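Side-chain contacts in putative branched-chain amino acid ABC transporter (Chromobacterium violaceum, PDB 4PYR), which is of unknown function but has the fold of periplasmic ligand-binding proteins, can hold a bound glutathione and may regulate an enzyme: residues L86-R91 against S103-G108; K74-V79 against P97-L102; G16-V21 against E248-L253. One frame throughout, in Å; residues are numbered along the deposited sequence. Where two conformers were deposited one is given.

Contact 1: L86-R91 against S103-G108; sequences LNSVGR and SLIVEG. With GSH (glutathione), chain B.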
ATOM      1  N   LEU A  86       6.346  -5.310  -7.690  1.00 19.78           N
ATOM      2  CA  LEU A  86       5.901  -4.247  -6.806  1.00 20.73           C
ATOM      3  C   LEU A  86       4.758  -3.472  -7.409  1.00 22.81           C
ATOM      4  O   LEU A  86       4.593  -2.274  -7.171  1.00 26.52           O
ATOM      5  CB  LEU A  86       7.088  -3.344  -6.444  1.00 20.87           C
ATOM      6  CG  LEU A  86       8.248  -4.040  -5.695  1.00 21.24           C
ATOM      7  CD1 LEU A  86       9.372  -3.044  -5.376  1.00 19.76           C
ATOM      8  CD2 LEU A  86       7.743  -4.674  -4.409  1.00 19.81           C
ATOM      9  N   ASN A  87       3.976  -4.175  -8.213  1.00 23.61           N
ATOM     10  CA  ASN A  87       2.705  -3.685  -8.718  1.00 24.20           C
ATOM     11  C   ASN A  87       1.808  -4.900  -8.877  1.00 27.75           C
ATOM     12  O   ASN A  87       2.274  -6.021  -8.742  1.00 27.77           O
ATOM     13  CB  ASN A  87       2.883  -2.898 -10.037  1.00 26.98           C
ATOM     14  CG  ASN A  87       1.646  -2.103 -10.382  1.00 30.93           C
ATOM     15  OD1 ASN A  87       0.595  -2.650 -10.782  1.00 35.98           O
ATOM     16  ND2 ASN A  87       1.733  -0.826 -10.170  1.00 35.22           N
ATOM     17  N   SER A  88       0.520  -4.676  -9.149  1.00 37.25           N
ATOM     18  CA  SER A  88      -0.411  -5.769  -9.406  1.00 38.39           C
ATOM     19  C   SER A  88       0.060  -6.519 -10.599  1.00 39.56           C
ATOM     20  O   SER A  88       0.569  -5.916 -11.546  1.00 44.33           O
ATOM     21  CB  SER A  88      -1.792  -5.227  -9.711  1.00 39.40           C
ATOM     22  OG  SER A  88      -2.258  -4.469  -8.614  1.00 40.30           O
ATOM     23  N   VAL A  89      -0.086  -7.835 -10.573  1.00 43.09           N
ATOM     24  CA  VAL A  89      -0.006  -8.571 -11.812  1.00 42.53           C
ATOM     25  C   VAL A  89      -1.360  -8.300 -12.468  1.00 47.38           C
ATOM     26  O   VAL A  89      -2.396  -8.673 -11.911  1.00 49.53           O
ATOM     27  CB  VAL A  89       0.348 -10.083 -11.627  1.00 37.49           C
ATOM     28  CG1 VAL A  89       1.519 -10.220 -10.661  1.00 44.12           C
ATOM     29  CG2 VAL A  89      -0.861 -10.965 -11.247  1.00 37.59           C
ATOM     30  N   GLY A  90      -1.366  -7.590 -13.603  1.00 45.64           N
ATOM     31  CA  GLY A  90      -2.626  -7.263 -14.290  1.00 52.61           C
ATOM     32  C   GLY A  90      -3.324  -8.533 -14.734  1.00 54.59           C
ATOM     33  O   GLY A  90      -2.747  -9.636 -14.615  1.00 51.59           O
ATOM     34  N   ARG A  91      -4.561  -8.383 -15.228  1.00 58.74           N
ATOM     35  CA  ARG A  91      -5.314  -9.509 -15.775  1.00 61.40           C
ATOM     36  C   ARG A  91      -4.559 -10.175 -16.942  1.00 61.98           C
ATOM     37  O   ARG A  91      -4.626 -11.400 -17.100  1.00 66.03           O
ATOM     38  CB  ARG A  91      -6.715  -9.078 -16.282  1.00 65.29           C
ATOM     39  CG  ARG A  91      -7.683  -8.501 -15.246  1.00 73.74           C
ATOM     40  CD  ARG A  91      -9.088  -8.317 -15.837  1.00 75.13           C
ATOM     41  NE  ARG A  91      -9.827  -7.227 -15.190  1.00 70.40           N
ATOM     42  CZ  ARG A  91     -11.055  -6.827 -15.527  1.00 78.82           C
ATOM     43  NH1 ARG A  91     -11.728  -7.428 -16.498  1.00 86.40           N
ATOM     44  NH2 ARG A  91     -11.623  -5.818 -14.868  1.00 83.78           N
ATOM     45  N   SER A 103       2.333  -4.400  -2.996  1.00 21.13           N
ATOM     46  CA  SER A 103       2.073  -3.040  -3.487  1.00 25.31           C
ATOM     47  C   SER A 103       1.272  -2.256  -2.456  1.00 24.71           C
ATOM     48  O   SER A 103       0.884  -2.784  -1.414  1.00 24.28           O
ATOM     49  CB  SER A 103       1.315  -3.102  -4.837  1.00 25.67           C
ATOM     50  OG  SER A 103      -0.041  -3.451  -4.650  1.00 27.38           O
ATOM     51  N   LEU A 104       1.019  -0.990  -2.764  1.00 25.44           N
ATOM     52  CA  LEU A 104       0.256  -0.130  -1.874  1.00 25.81           C
ATOM     53  C   LEU A 104      -1.165   0.078  -2.388  1.00 28.90           C
ATOM     54  O   LEU A 104      -1.751   1.127  -2.171  1.00 31.93           O
ATOM     55  CB  LEU A 104       0.999   1.217  -1.729  1.00 27.35           C
ATOM     56  CG  LEU A 104       2.441   1.045  -1.274  1.00 26.94           C
ATOM     57  CD1 LEU A 104       3.095   2.410  -1.171  1.00 29.99           C
ATOM     58  CD2 LEU A 104       2.546   0.260   0.040  1.00 25.17           C
ATOM     59  N   ILE A 105      -1.752  -0.939  -3.002  1.00 28.04           N
ATOM     60  CA  ILE A 105      -3.083  -0.772  -3.647  1.00 26.80           C
ATOM     61  C   ILE A 105      -4.118  -0.181  -2.718  1.00 24.76           C
ATOM     62  O   ILE A 105      -4.419  -0.709  -1.635  1.00 25.25           O
ATOM     63  CB  ILE A 105      -3.674  -2.092  -4.200  1.00 31.64           C
ATOM     64  CG1 ILE A 105      -3.596  -3.244  -3.196  1.00 35.10           C
ATOM     65  CG2 ILE A 105      -3.004  -2.455  -5.497  1.00 38.92           C
ATOM     66  CD1 ILE A 105      -4.486  -4.403  -3.609  1.00 38.40           C
ATOM     67  N   VAL A 106      -4.719   0.903  -3.166  1.00 27.01           N
ATOM     68  CA  VAL A 106      -5.588   1.668  -2.314  1.00 27.94           C
ATOM     69  C   VAL A 106      -6.863   0.978  -1.910  1.00 21.04           C
ATOM     70  O   VAL A 106      -7.369   1.226  -0.807  1.00 20.05           O
ATOM     71  CB  VAL A 106      -5.873   3.015  -2.955  1.00 28.04           C
ATOM     72  CG1 VAL A 106      -4.536   3.712  -3.189  1.00 28.37           C
ATOM     73  CG2 VAL A 106      -6.709   2.852  -4.242  1.00 28.60           C
ATOM     74  N   GLU A 107      -7.383   0.105  -2.780  1.00 22.19           N
ATOM     75  CA  GLU A 107      -8.618  -0.585  -2.477  1.00 22.25           C
ATOM     76  C   GLU A 107      -8.472  -1.392  -1.199  1.00 19.30           C
ATOM     77  O   GLU A 107      -9.436  -1.552  -0.442  1.00 21.22           O
ATOM     78  CB  GLU A 107      -9.009  -1.509  -3.631  1.00 23.86           C
ATOM     79  CG  GLU A 107      -9.716  -0.803  -4.788  1.00 26.16           C
ATOM     80  CD  GLU A 107      -8.787  -0.237  -5.826  1.00 25.66           C
ATOM     81  OE1 GLU A 107      -7.548  -0.261  -5.645  1.00 31.02           O
ATOM     82  OE2 GLU A 107      -9.296   0.282  -6.848  1.00 30.20           O
ATOM     83  N   GLY A 108      -7.264  -1.938  -0.971  1.00 21.50           N
ATOM     84  CA  GLY A 108      -6.997  -2.671   0.246  1.00 19.80           C
ATOM     85  C   GLY A 108      -7.218  -1.847   1.499  1.00 19.51           C
ATOM     86  O   GLY A 108      -7.761  -2.318   2.470  1.00 20.36           O
TER
HETATM   87  N1  GSH B 401      -5.708  -1.969 -10.823  1.00 38.10           N
HETATM   88  CA1 GSH B 401      -5.813  -0.538 -10.634  1.00 37.78           C
HETATM   89  C1  GSH B 401      -7.149   0.002 -11.101  1.00 36.28           C
HETATM   90  O11 GSH B 401      -8.227  -0.473 -10.649  1.00 39.60           O
HETATM   91  O12 GSH B 401      -7.151   0.959 -11.912  1.00 45.47           O
HETATM   92  CB1 GSH B 401      -4.674   0.183 -11.365  1.00 36.77           C
HETATM   93  CG1 GSH B 401      -3.280  -0.289 -10.951  1.00 35.67           C
HETATM   94  CD1 GSH B 401      -3.013   0.030  -9.512  1.00 36.57           C
HETATM   95  OE1 GSH B 401      -3.923   0.458  -8.817  1.00 34.84           O
HETATM   96  N2  GSH B 401      -1.739  -0.184  -9.112  1.00 39.56           N
HETATM   97  CA2 GSH B 401      -1.212   0.052  -7.761  1.00 40.65           C
HETATM   98  C2  GSH B 401      -0.314   1.253  -7.779  1.00 44.59           C
HETATM   99  O2  GSH B 401      -0.728   2.055  -8.623  1.00 47.15           O
HETATM  100  CB2 GSH B 401      -0.488  -1.190  -7.277  1.00 43.88           C
HETATM  101  SG2 GSH B 401      -1.121  -2.635  -8.115  1.00 47.24           S
HETATM  102  N3  GSH B 401       0.811   1.471  -7.001  1.00 38.98           N
HETATM  103  CA3 GSH B 401       1.379   0.733  -5.833  1.00 40.09           C
HETATM  104  C3  GSH B 401       2.887   0.468  -5.846  1.00 42.73           C
HETATM  105  O31 GSH B 401       3.542   0.407  -4.755  1.00 36.61           O
HETATM  106  O32 GSH B 401       3.454   0.317  -6.946  1.00 36.41           O

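Contact 2: K74-V79 against P97-L102; sequences KLAPSV and PKLYSL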
ATOM      1  N   LYS A  74       5.204  -8.598 -19.521  1.00 37.66           N
ATOM      2  CA  LYS A  74       6.276  -9.094 -20.397  1.00 33.32           C
ATOM      3  C   LYS A  74       7.117 -10.181 -19.753  1.00 31.62           C
ATOM      4  O   LYS A  74       7.652 -11.043 -20.449  1.00 35.20           O
ATOM      5  CB  LYS A  74       7.213  -7.939 -20.811  1.00 34.91           C
ATOM      6  CG  LYS A  74       6.563  -6.943 -21.755  1.00 36.23           C
ATOM      7  CD  LYS A  74       7.528  -5.834 -22.172  1.00 40.07           C
ATOM      8  CE  LYS A  74       7.006  -5.043 -23.358  1.00 38.94           C
ATOM      9  NZ  LYS A  74       6.807  -5.892 -24.548  1.00 47.18           N
ATOM     10  N   LEU A  75       7.290 -10.079 -18.445  1.00 34.49           N
ATOM     11  CA  LEU A  75       8.187 -10.951 -17.675  1.00 28.38           C
ATOM     12  C   LEU A  75       7.552 -12.276 -17.236  1.00 30.97           C
ATOM     13  O   LEU A  75       8.234 -13.286 -17.195  1.00 30.85           O
ATOM     14  CB  LEU A  75       8.702 -10.224 -16.435  1.00 30.98           C
ATOM     15  CG  LEU A  75       9.716 -10.962 -15.522  1.00 24.17           C
ATOM     16  CD1 LEU A  75      10.935 -11.333 -16.368  1.00 34.51           C
ATOM     17  CD2 LEU A  75      10.130 -10.185 -14.288  1.00 26.34           C
ATOM     18  N   ALA A  76       6.276 -12.237 -16.867  1.00 29.58           N
ATOM     19  CA  ALA A  76       5.606 -13.390 -16.203  1.00 29.50           C
ATOM     20  C   ALA A  76       5.938 -14.792 -16.807  1.00 29.96           C
ATOM     21  O   ALA A  76       6.293 -15.728 -16.067  1.00 36.41           O
ATOM     22  CB  ALA A  76       4.102 -13.159 -16.155  1.00 30.77           C
ATOM     23  N   PRO A  77       5.911 -14.919 -18.132  1.00 36.36           N
ATOM     24  CA  PRO A  77       6.160 -16.288 -18.691  1.00 38.83           C
ATOM     25  C   PRO A  77       7.573 -16.795 -18.431  1.00 43.28           C
ATOM     26  O   PRO A  77       7.794 -18.009 -18.419  1.00 45.64           O
ATOM     27  CB  PRO A  77       5.921 -16.141 -20.222  1.00 42.99           C
ATOM     28  CG  PRO A  77       5.083 -14.903 -20.341  1.00 42.38           C
ATOM     29  CD  PRO A  77       5.439 -13.998 -19.189  1.00 37.53           C
ATOM     30  N   SER A  78       8.507 -15.866 -18.219  1.00 40.85           N
ATOM     31  CA  SER A  78       9.922 -16.214 -18.012  1.00 43.50           C
ATOM     32  C   SER A  78      10.303 -16.394 -16.531  1.00 37.53           C
ATOM     33  O   SER A  78      11.434 -16.804 -16.202  1.00 39.75           O
ATOM     34  CB  SER A  78      10.821 -15.174 -18.721  1.00 43.56           C
ATOM     35  OG  SER A  78      10.420 -15.075 -20.082  1.00 43.71           O
ATOM     36  N   VAL A  79       9.346 -16.135 -15.646  1.00 37.48           N
ATOM     37  CA  VAL A  79       9.624 -16.166 -14.193  1.00 30.92           C
ATOM     38  C   VAL A  79       9.931 -17.583 -13.760  1.00 32.71           C
ATOM     39  O   VAL A  79       9.129 -18.531 -13.967  1.00 43.36           O
ATOM     40  CB  VAL A  79       8.502 -15.517 -13.345  1.00 31.96           C
ATOM     41  CG1 VAL A  79       8.620 -15.884 -11.863  1.00 34.33           C
ATOM     42  CG2 VAL A  79       8.588 -14.002 -13.515  1.00 31.35           C
ATOM     43  N   PRO A  97       3.155 -19.438 -10.797  1.00 36.05           N
ATOM     44  CA  PRO A  97       3.019 -19.584  -9.354  1.00 33.93           C
ATOM     45  C   PRO A  97       4.182 -19.080  -8.548  1.00 31.87           C
ATOM     46  O   PRO A  97       4.072 -18.990  -7.318  1.00 35.06           O
ATOM     47  CB  PRO A  97       2.846 -21.115  -9.169  1.00 41.43           C
ATOM     48  CG  PRO A  97       3.525 -21.690 -10.349  1.00 39.90           C
ATOM     49  CD  PRO A  97       3.141 -20.765 -11.464  1.00 39.70           C
ATOM     50  N   LYS A  98       5.273 -18.708  -9.226  1.00 29.19           N
ATOM     51  CA  LYS A  98       6.423 -18.106  -8.585  1.00 30.26           C
ATOM     52  C   LYS A  98       6.391 -16.593  -8.643  1.00 26.39           C
ATOM     53  O   LYS A  98       7.301 -15.986  -8.134  1.00 27.47           O
ATOM     54  CB  LYS A  98       7.708 -18.568  -9.252  1.00 31.43           C
ATOM     55  CG  LYS A  98       7.967 -20.046  -9.083  1.00 35.23           C
ATOM     56  CD  LYS A  98       9.319 -20.352  -9.718  1.00 38.25           C
ATOM     57  CE  LYS A  98      10.242 -21.075  -8.753  1.00 41.71           C
ATOM     58  NZ  LYS A  98      10.103 -22.530  -8.963  1.00 47.99           N
ATOM     59  N   LEU A  99       5.362 -16.029  -9.267  1.00 29.55           N
ATOM     60  CA  LEU A  99       5.206 -14.581  -9.357  1.00 26.70           C
ATOM     61  C   LEU A  99       4.206 -14.068  -8.342  1.00 23.58           C
ATOM     62  O   LEU A  99       3.055 -14.423  -8.356  1.00 27.82           O
ATOM     63  CB  LEU A  99       4.779 -14.183 -10.780  1.00 28.94           C
ATOM     64  CG  LEU A  99       4.634 -12.681 -11.046  1.00 29.53           C
ATOM     65  CD1 LEU A  99       5.920 -11.944 -10.656  1.00 30.77           C
ATOM     66  CD2 LEU A  99       4.214 -12.375 -12.482  1.00 31.67           C
ATOM     67  N   TYR A 100       4.707 -13.127  -7.485  1.00 25.16           N
ATOM     68  CA  TYR A 100       3.943 -12.606  -6.359  1.00 24.26           C
ATOM     69  C   TYR A 100       3.954 -11.074  -6.482  1.00 21.94           C
ATOM     70  O   TYR A 100       4.703 -10.521  -7.277  1.00 21.67           O
ATOM     71  CB  TYR A 100       4.620 -12.985  -5.014  1.00 24.26           C
ATOM     72  CG  TYR A 100       4.761 -14.491  -4.806  1.00 26.25           C
ATOM     73  CD1 TYR A 100       3.773 -15.192  -4.165  1.00 26.67           C
ATOM     74  CD2 TYR A 100       5.908 -15.165  -5.218  1.00 24.53           C
ATOM     75  CE1 TYR A 100       3.866 -16.587  -4.002  1.00 31.75           C
ATOM     76  CE2 TYR A 100       6.029 -16.547  -5.042  1.00 29.98           C
ATOM     77  CZ  TYR A 100       5.017 -17.238  -4.430  1.00 27.68           C
ATOM     78  OH  TYR A 100       5.132 -18.612  -4.242  1.00 34.13           O
ATOM     79  N   SER A 101       3.097 -10.423  -5.707  1.00 22.98           N
ATOM     80  CA  SER A 101       3.022  -8.947  -5.715  1.00 24.90           C
ATOM     81  C   SER A 101       3.023  -8.433  -4.286  1.00 22.79           C
ATOM     82  O   SER A 101       2.386  -9.006  -3.431  1.00 22.25           O
ATOM     83  CB  SER A 101       1.731  -8.461  -6.412  1.00 28.54           C
ATOM     84  OG  SER A 101       1.572  -7.047  -6.284  1.00 37.14           O
ATOM     85  N   LEU A 102       3.726  -7.320  -4.058  1.00 20.95           N
ATOM     86  CA  LEU A 102       3.532  -6.484  -2.861  1.00 21.80           C
ATOM     87  C   LEU A 102       3.405  -5.060  -3.371  1.00 20.26           C
ATOM     88  O   LEU A 102       4.267  -4.616  -4.070  1.00 21.26           O
ATOM     89  CB  LEU A 102       4.721  -6.553  -1.916  1.00 21.02           C
ATOM     90  CG  LEU A 102       4.644  -5.634  -0.678  1.00 21.12           C
ATOM     91  CD1 LEU A 102       3.480  -5.970   0.251  1.00 22.78           C
ATOM     92  CD2 LEU A 102       5.927  -5.669   0.111  1.00 21.49           C
TER

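Contact 3: G16-V21 against E248-L253; sequences GEAAAV and ERLYAL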
ATOM      1  N   GLY A  16      11.522   6.101 -12.242  1.00 25.87           N
ATOM      2  CA  GLY A  16      12.865   5.988 -11.703  1.00 26.72           C
ATOM      3  C   GLY A  16      13.094   6.659 -10.355  1.00 23.71           C
ATOM      4  O   GLY A  16      13.887   6.159  -9.540  1.00 25.18           O
ATOM      5  N   GLU A  17      12.395   7.752 -10.088  0.50 28.44           N
ATOM      6  CA  GLU A  17      12.506   8.401  -8.787  0.50 24.08           C
ATOM      7  C   GLU A  17      11.926   7.508  -7.665  0.50 18.63           C
ATOM      8  O   GLU A  17      12.526   7.317  -6.605  0.50 25.10           O
ATOM      9  CB  GLU A  17      11.855   9.767  -8.841  0.50 27.99           C
ATOM     10  CG  GLU A  17      12.228  10.514 -10.111  0.50 29.42           C
ATOM     11  CD  GLU A  17      11.147  10.496 -11.197  0.50 35.15           C
ATOM     12  OE1 GLU A  17      10.946   9.453 -11.878  0.50 32.62           O
ATOM     13  OE2 GLU A  17      10.522  11.566 -11.394  0.50 33.95           O
ATOM     14  N   ALA A  18      10.763   6.917  -7.918  1.00 24.19           N
ATOM     15  CA  ALA A  18      10.202   5.931  -7.011  1.00 20.38           C
ATOM     16  C   ALA A  18      11.132   4.710  -6.845  1.00 19.23           C
ATOM     17  O   ALA A  18      11.305   4.177  -5.749  1.00 19.04           O
ATOM     18  CB  ALA A  18       8.820   5.514  -7.509  1.00 23.14           C
ATOM     19  N   ALA A  19      11.702   4.260  -7.948  1.00 19.18           N
ATOM     20  CA  ALA A  19      12.549   3.071  -7.911  1.00 18.60           C
ATOM     21  C   ALA A  19      13.758   3.300  -7.004  1.00 18.04           C
ATOM     22  O   ALA A  19      14.086   2.424  -6.214  1.00 18.56           O
ATOM     23  CB  ALA A  19      13.016   2.716  -9.317  1.00 21.23           C
ATOM     24  N   ALA A  20      14.336   4.510  -7.069  1.00 19.52           N
ATOM     25  CA  ALA A  20      15.504   4.827  -6.256  1.00 19.95           C
ATOM     26  C   ALA A  20      15.155   4.796  -4.766  1.00 18.87           C
ATOM     27  O   ALA A  20      15.940   4.306  -3.966  1.00 18.98           O
ATOM     28  CB  ALA A  20      16.058   6.177  -6.643  1.00 22.76           C
ATOM     29  N   VAL A  21      13.970   5.281  -4.387  1.00 17.32           N
ATOM     30  CA  VAL A  21      13.524   5.231  -2.992  1.00 17.16           C
ATOM     31  C   VAL A  21      13.268   3.803  -2.518  1.00 16.40           C
ATOM     32  O   VAL A  21      13.725   3.416  -1.435  1.00 17.56           O
ATOM     33  CB  VAL A  21      12.317   6.203  -2.765  1.00 20.35           C
ATOM     34  CG1 VAL A  21      11.888   6.150  -1.319  1.00 22.36           C
ATOM     35  CG2 VAL A  21      12.688   7.661  -3.145  1.00 21.62           C
ATOM     36  N   GLU A 248       8.118   8.152   1.513  1.00 25.41           N
ATOM     37  CA  GLU A 248       8.547   7.322   2.619  1.00 24.09           C
ATOM     38  C   GLU A 248       7.793   5.988   2.630  1.00 23.27           C
ATOM     39  O   GLU A 248       8.363   4.987   3.047  1.00 20.87           O
ATOM     40  CB  GLU A 248       8.361   8.049   3.934  1.00 21.09           C
ATOM     41  CG  GLU A 248       8.935   7.255   5.079  1.00 22.27           C
ATOM     42  CD  GLU A 248       9.331   8.078   6.284  1.00 23.62           C
ATOM     43  OE1 GLU A 248       9.001   9.277   6.343  1.00 25.59           O
ATOM     44  OE2 GLU A 248       9.997   7.501   7.173  1.00 27.54           O
ATOM     45  N   ARG A 249       6.542   5.960   2.153  1.00 22.66           N
ATOM     46  CA  ARG A 249       5.847   4.680   2.013  1.00 20.54           C
ATOM     47  C   ARG A 249       6.644   3.783   1.073  1.00 20.64           C
ATOM     48  O   ARG A 249       6.630   2.578   1.276  1.00 19.23           O
ATOM     49  CB  ARG A 249       4.371   4.798   1.565  1.00 22.88           C
ATOM     50  CG  ARG A 249       3.437   5.291   2.683  1.00 22.65           C
ATOM     51  CD  ARG A 249       1.947   5.309   2.345  1.00 23.87           C
ATOM     52  NE  ARG A 249       1.324   6.094   3.384  1.00 26.35           N
ATOM     53  CZ  ARG A 249       1.076   7.398   3.271  1.00 24.80           C
ATOM     54  NH1 ARG A 249       1.288   8.033   2.117  1.00 30.50           N
ATOM     55  NH2 ARG A 249       0.569   8.055   4.299  1.00 26.00           N
ATOM     56  N   LEU A 250       7.298   4.359   0.061  1.00 19.08           N
ATOM     57  CA  LEU A 250       8.075   3.549  -0.895  1.00 18.81           C
ATOM     58  C   LEU A 250       9.353   3.028  -0.276  1.00 19.25           C
ATOM     59  O   LEU A 250       9.803   1.946  -0.588  1.00 17.44           O
ATOM     60  CB  LEU A 250       8.408   4.302  -2.178  1.00 21.40           C
ATOM     61  CG  LEU A 250       7.214   4.786  -2.995  1.00 23.80           C
ATOM     62  CD1 LEU A 250       7.659   5.765  -4.065  1.00 23.96           C
ATOM     63  CD2 LEU A 250       6.493   3.581  -3.607  1.00 27.49           C
ATOM     64  N   TYR A 251       9.957   3.790   0.626  1.00 18.67           N
ATOM     65  CA  TYR A 251      11.121   3.321   1.384  1.00 17.22           C
ATOM     66  C   TYR A 251      10.740   2.113   2.247  1.00 16.56           C
ATOM     67  O   TYR A 251      11.449   1.069   2.241  1.00 16.40           O
ATOM     68  CB  TYR A 251      11.623   4.482   2.260  1.00 18.97           C
ATOM     69  CG  TYR A 251      12.786   4.167   3.174  1.00 16.50           C
ATOM     70  CD1 TYR A 251      14.111   4.210   2.709  1.00 17.25           C
ATOM     71  CD2 TYR A 251      12.582   3.856   4.517  1.00 16.80           C
ATOM     72  CE1 TYR A 251      15.191   3.969   3.565  1.00 17.88           C
ATOM     73  CE2 TYR A 251      13.648   3.580   5.386  1.00 17.80           C
ATOM     74  CZ  TYR A 251      14.948   3.652   4.923  1.00 17.91           C
ATOM     75  OH  TYR A 251      16.014   3.409   5.763  1.00 18.29           O
ATOM     76  N   ALA A 252       9.606   2.220   2.926  1.00 15.73           N
ATOM     77  CA  ALA A 252       9.113   1.156   3.778  1.00 16.04           C
ATOM     78  C   ALA A 252       8.755  -0.036   2.907  1.00 15.18           C
ATOM     79  O   ALA A 252       8.964  -1.171   3.319  1.00 15.30           O
ATOM     80  CB  ALA A 252       7.922   1.611   4.611  1.00 16.95           C
ATOM     81  N   LEU A 253       8.229   0.217   1.718  1.00 16.60           N
ATOM     82  CA  LEU A 253       7.906  -0.871   0.785  1.00 16.08           C
ATOM     83  C   LEU A 253       9.174  -1.634   0.463  1.00 15.71           C
ATOM     84  O   LEU A 253       9.157  -2.880   0.375  1.00 16.57           O
ATOM     85  CB  LEU A 253       7.252  -0.276  -0.484  1.00 17.54           C
ATOM     86  CG  LEU A 253       6.854  -1.305  -1.543  1.00 19.82           C
ATOM     87  CD1 LEU A 253       5.736  -2.170  -1.035  1.00 20.76           C
ATOM     88  CD2 LEU A 253       6.456  -0.564  -2.818  1.00 19.74           C
TER

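Contact 1: L86-R91 against S103-G108
S103 turns its CB toward the loop after strand 83-85, bringing this methylene 4.1 Å from L86 O and 4.2 Å from N87 CA. The same side chain also borders the ligand, where S103 OG lies 3.5 Å from GSH CB2. A small side chain suits this place because backbone and glutathione both lie close to it. With chi1 at 75° the hydroxyl stands between its own backbone N and carbonyl carbon, where it can accept a weak hydrogen bond from I105 N. L104 adds wall to the pocket: its CG is 3.7 Å from GSH O31, one oxygen of the glycine carboxylate. I105 reaches back with one branch. Its methyl CG2 touches S88 OG at 3.8 Å and also borders the cysteinyl methylene at GSH CB2, so the branched residue faces loop and ligand together. E107 belongs to the second shell, forming a salt bridge with R137, which itself hydrogen-bonds glutathione. Direct contact across the two segments is slight and includes no hydrogen bond. Glutathione lies between them, and much of what joins the two walls of this pocket is therefore probably contributed by the bound tripeptide.

Contact 2: K74-V79 against P97-L102
A76 meets L99 methyl to methyl: A76 CB lies 3.8 Å from L99 CD2, and the same leucine carbon also comes within 4.1 Å of A76 CA. Alanine suits the place because its short side chain lets the leucine branch come down close to the backbone of the 3-10 turn 76-78. In L99 the first torsion sets CG anti to the backbone N (chi1 -177°), and chi2 of 54° then places CD2 against A76. The same side chain also touches T83 and V89, so leucine fills a buried space shared by several elements.

The turn then brings V79 round to face the strand, its N hydrogen-bonded to A76 O at 3.1 Å. One branch does the touching: V79 CG1 lies 3.9 Å from K98 CB and 4.3 Å from L99 CB, reaching across the start of the strand. A beta-branched residue fits, since CG1 serves this contact while the valine also meets Y52 of helix 48-57. K98 offers only the root of its chain; the two side chains cross obliquely, and the rest of the lysine leads away from V79, as befits an exposed residue.

N96 ties the polar backbone together, its ND2 bonding to both A76 O and V79 O while its OD1 accepts from K98 N. The 3-10 turn and loop after helix 69-75 thus lie against K98 and L99 at strand 99-101, an outermost strand of a five-stranded parallel sheet; helix 69-75 is the link of a beta-alpha-beta crossover between strands 62-64 and 83-85, as in the Rossmann-like lobes of periplasmic binding proteins.

Contact 3: G16-V21 against E248-L253
Apolar contacts carry the meeting of V21 and A18 with L250 and Y251. A18 CB touches L250 CD1 at 3.6 Å, and A18 CA is 3.9 Å from the same methyl, so the leucine end lies right against the backbone of helix 16-33. Alanine is apt here because its single methyl lets L250 CD1 come this close. One turn further on, V21 points its CB toward the other helix and spends one branch on it: with CG1 anti to the backbone N (chi1 -179°), this methyl reaches 4.0 Å from both L250 CB and Y251 CB. It also lies 3.6 Å from Y251 N, settling against the main chain of the partner.

Such close approach goes with axes 8.8 Å apart, crossing at -51°, near the roughly -50° common among packed helices. Helix 16-33 directly follows the first strand of the N-terminal parallel sheet, whereas helix 245-265 comes from late in the chain, so the packing joins distant parts of a periplasmic-binding-protein fold. It also borders the glutathione pocket: L253 touches the ligand, and the L250 side chain lies about 4 Å from it.

Several polar groups have partners outside these segments. Y251 stands at about a right angle to V21 and leads its ring away, ending in a hydrogen bond between Y251 OH and P237 O; V21 O is bonded to S24 OG. On helix 245-265, R249 forms a salt bridge with D221, while E248 OE2 accepts from W224 NE1.

All three contacts involve the N-terminal lobe with its five-stranded parallel sheet. Contacts 1 and 2 interlock along the chain, their segments alternating, and their centres lie about 14 Å apart; strand 99-101 runs on into the turn that begins helix 106-119, and S101 OG is hydrogen-bonded to N87 O. Contact 3 closes a long loop enclosing both, its centre about 15 Å from that of contact 1 and 21 Å from that of contact 2. Helix 245-265 joins the set, since L253 packs on L102 and L104. Contact 1, and L250 and L253 of contact 3, lie beside the glutathione, whereas contact 2 is set in the lobe further from the ligand.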